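Local coordinates for protein endoglucanase (PDB 2FVG) that probably acts as a metal-dependent aminopeptidase of the M42 family, despite its name, using two divalent metal cations per subunit, at residues S59-E64 / V192-E197. Sequence-based numbering, arbitrary orientation.
Sequences SAHMDE and VFTVQE. With EDO (1,2-ethanediol), chain D.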
loop_
_atom_site.group_PDB
_atom_site.type_symbol
_atom_site.label_atom_id
_atom_site.label_comp_id
_atom_site.label_asym_id
_atom_site.label_seq_id
_atom_site.Cartn_x
_atom_site.Cartn_y
_atom_site.Cartn_z
ATOM N N SER A 59 3.494 6.622 -7.731
ATOM C CA SER A 59 2.282 5.927 -7.275
ATOM C C SER A 59 2.382 4.984 -6.051
ATOM O O SER A 59 3.448 4.467 -5.741
ATOM C CB SER A 59 1.637 5.187 -8.451
ATOM O OG SER A 59 2.442 4.113 -8.835
ATOM N N ALA A 60 1.240 4.771 -5.387
ATOM C CA ALA A 60 1.129 3.843 -4.257
ATOM C C ALA A 60 -0.240 3.157 -4.351
ATOM O O ALA A 60 -1.165 3.731 -4.919
ATOM C CB ALA A 60 1.287 4.584 -2.954
ATOM N N HIS A 61 -0.375 1.953 -3.794
ATOM C CA HIS A 61 -1.643 1.204 -3.845
ATOM C C HIS A 61 -2.429 1.342 -2.571
ATOM O O HIS A 61 -1.889 1.221 -1.466
ATOM C CB HIS A 61 -1.372 -0.287 -4.069
ATOM C CG HIS A 61 -0.122 -0.537 -4.843
ATOM N ND1 HIS A 61 0.069 -0.057 -6.124
ATOM C CD2 HIS A 61 1.010 -1.200 -4.517
ATOM C CE1 HIS A 61 1.265 -0.421 -6.555
ATOM N NE2 HIS A 61 1.853 -1.124 -5.603
HETATM N N MSE A 62 -3.716 1.583 -2.735
HETATM C CA MSE A 62 -4.619 1.735 -1.623
HETATM C C MSE A 62 -5.203 0.451 -1.104
HETATM O O MSE A 62 -5.695 0.419 0.023
HETATM C CB MSE A 62 -5.775 2.636 -2.029
HETATM C CG MSE A 62 -5.352 4.050 -2.286
HETATM SE SE MSE A 62 -6.927 5.231 -2.609
HETATM C CE MSE A 62 -7.570 4.538 -4.363
ATOM N N ASP A 63 -5.183 -0.601 -1.915
ATOM C CA ASP A 63 -5.842 -1.856 -1.534
ATOM C C ASP A 63 -5.049 -2.772 -0.603
ATOM O O ASP A 63 -3.817 -2.704 -0.542
ATOM C CB ASP A 63 -6.353 -2.637 -2.773
ATOM C CG ASP A 63 -5.243 -3.065 -3.728
ATOM O OD1 ASP A 63 -4.293 -2.259 -3.972
ATOM O OD2 ASP A 63 -5.349 -4.207 -4.262
ATOM N N GLU A 64 -5.777 -3.636 0.105
ATOM C CA GLU A 64 -5.167 -4.608 1.001
ATOM C C GLU A 64 -5.823 -5.978 0.775
ATOM O O GLU A 64 -6.866 -6.077 0.145
ATOM C CB GLU A 64 -5.318 -4.137 2.463
ATOM C CG GLU A 64 -6.772 -4.133 2.956
ATOM C CD GLU A 64 -6.949 -3.539 4.350
ATOM O OE1 GLU A 64 -6.397 -4.082 5.338
ATOM O OE2 GLU A 64 -7.670 -2.534 4.455
ATOM N N VAL A 192 -0.338 9.310 -7.684
ATOM C CA VAL A 192 -1.469 8.424 -7.944
ATOM C C VAL A 192 -1.645 7.374 -6.846
ATOM O O VAL A 192 -0.679 6.749 -6.425
ATOM C CB VAL A 192 -1.353 7.797 -9.366
ATOM C CG1 VAL A 192 -2.586 6.911 -9.691
ATOM C CG2 VAL A 192 -1.260 8.919 -10.414
ATOM N N PHE A 193 -2.898 7.166 -6.406
ATOM C CA PHE A 193 -3.208 6.213 -5.351
ATOM C C PHE A 193 -4.126 5.225 -6.057
ATOM O O PHE A 193 -5.257 5.557 -6.431
ATOM C CB PHE A 193 -3.875 6.923 -4.171
ATOM C CG PHE A 193 -3.024 8.035 -3.576
ATOM C CD1 PHE A 193 -3.007 9.298 -4.144
ATOM C CD2 PHE A 193 -2.248 7.788 -2.447
ATOM C CE1 PHE A 193 -2.163 10.347 -3.584
ATOM C CE2 PHE A 193 -1.405 8.817 -1.882
ATOM C CZ PHE A 193 -1.385 10.083 -2.461
ATOM N N THR A 194 -3.631 4.011 -6.239
ATOM C CA THR A 194 -4.295 3.081 -7.118
ATOM C C THR A 194 -5.221 2.098 -6.439
ATOM O O THR A 194 -5.176 1.878 -5.225
ATOM C CB THR A 194 -3.255 2.294 -7.946
ATOM O OG1 THR A 194 -2.527 1.420 -7.081
ATOM C CG2 THR A 194 -2.272 3.237 -8.619
ATOM N N VAL A 195 -6.023 1.450 -7.266
ATOM C CA VAL A 195 -6.988 0.509 -6.798
ATOM C C VAL A 195 -6.770 -0.782 -7.582
ATOM O O VAL A 195 -6.047 -0.779 -8.570
ATOM C CB VAL A 195 -8.415 1.046 -7.127
ATOM C CG1 VAL A 195 -8.697 2.333 -6.389
ATOM C CG2 VAL A 195 -8.630 1.230 -8.662
ATOM N N GLN A 196 -7.363 -1.885 -7.146
ATOM C CA GLN A 196 -7.366 -3.069 -7.999
ATOM C C GLN A 196 -8.538 -2.934 -8.986
ATOM O O GLN A 196 -9.678 -2.670 -8.584
ATOM C CB GLN A 196 -7.485 -4.371 -7.208
ATOM C CG GLN A 196 -7.789 -5.597 -8.097
ATOM C CD GLN A 196 -7.450 -6.915 -7.440
ATOM O OE1 GLN A 196 -8.340 -7.707 -7.115
ATOM N NE2 GLN A 196 -6.156 -7.149 -7.206
ATOM N N GLU A 197 -8.252 -3.104 -10.275
ATOM C CA GLU A 197 -9.290 -3.033 -11.306
ATOM C C GLU A 197 -9.807 -4.439 -11.672
ATOM O O GLU A 197 -9.219 -5.451 -11.267
ATOM C CB GLU A 197 -8.779 -2.291 -12.555
ATOM C CG GLU A 197 -7.844 -3.083 -13.491
ATOM C CD GLU A 197 -6.429 -3.308 -12.957
ATOM O OE1 GLU A 197 -6.038 -2.713 -11.921
ATOM O OE2 GLU A 197 -5.692 -4.084 -13.606
HETATM C C1 EDO D . -3.922 1.318 -12.247
HETATM O O1 EDO D . -4.954 0.563 -11.594
HETATM C C2 EDO D . -2.553 0.961 -11.670
HETATM O O2 EDO D . -1.553 1.862 -12.169
#
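Backbone hydrogen bonds join A60 and M62 to V192 and T194, pairing the C-terminal ends of two parallel strands whose axes approach to 4.6 Å. A60 N donates to V192 O, and T194 N to A60 O at 2.8 Å. M62 N donates to T194 O at 2.9 Å, carrying the pairing one residue past the end of strand 55-61.

S59, V192, H61 and T194 share one face of the sheet. H61 and T194 stand side by side, and T194 OG1 meets the imidazole at its edge, in the ring plane, 3.1 Å from H61 ND1; either atom could donate. With chi1 at 69°, OG1 sits between the backbone N and carbonyl carbon of T194, which brings it to the ring. Together with the bond between NE2 and E220, it should restrict the rotation of the ring. Both H61 and E220 are predicted ligands of the first metal, so T194 is well placed as a second-shell residue. H61 thus sits at the C-terminal end of a parallel strand, where the active site of such an alpha/beta fold is expected. E197, the predicted proton acceptor, lies three residues after T194 and is poorly ordered; 1,2-ethanediol lies near it and against T194 CG2.

Apolar contact lies on the other face, where the selenomethionine M62 crosses F193 at about a right angle, its CG 3.7 Å from F193 CB. Beyond the strands, D63 OD2 rests 3.6 Å from Q196 CB and is hydrogen-bonded to S14.

Helices 166-180 and 18-28 cover the face of A60 and F193, while strands 215-224 and 43-47 continue the central sheet beyond 55-61 and 187-194 respectively.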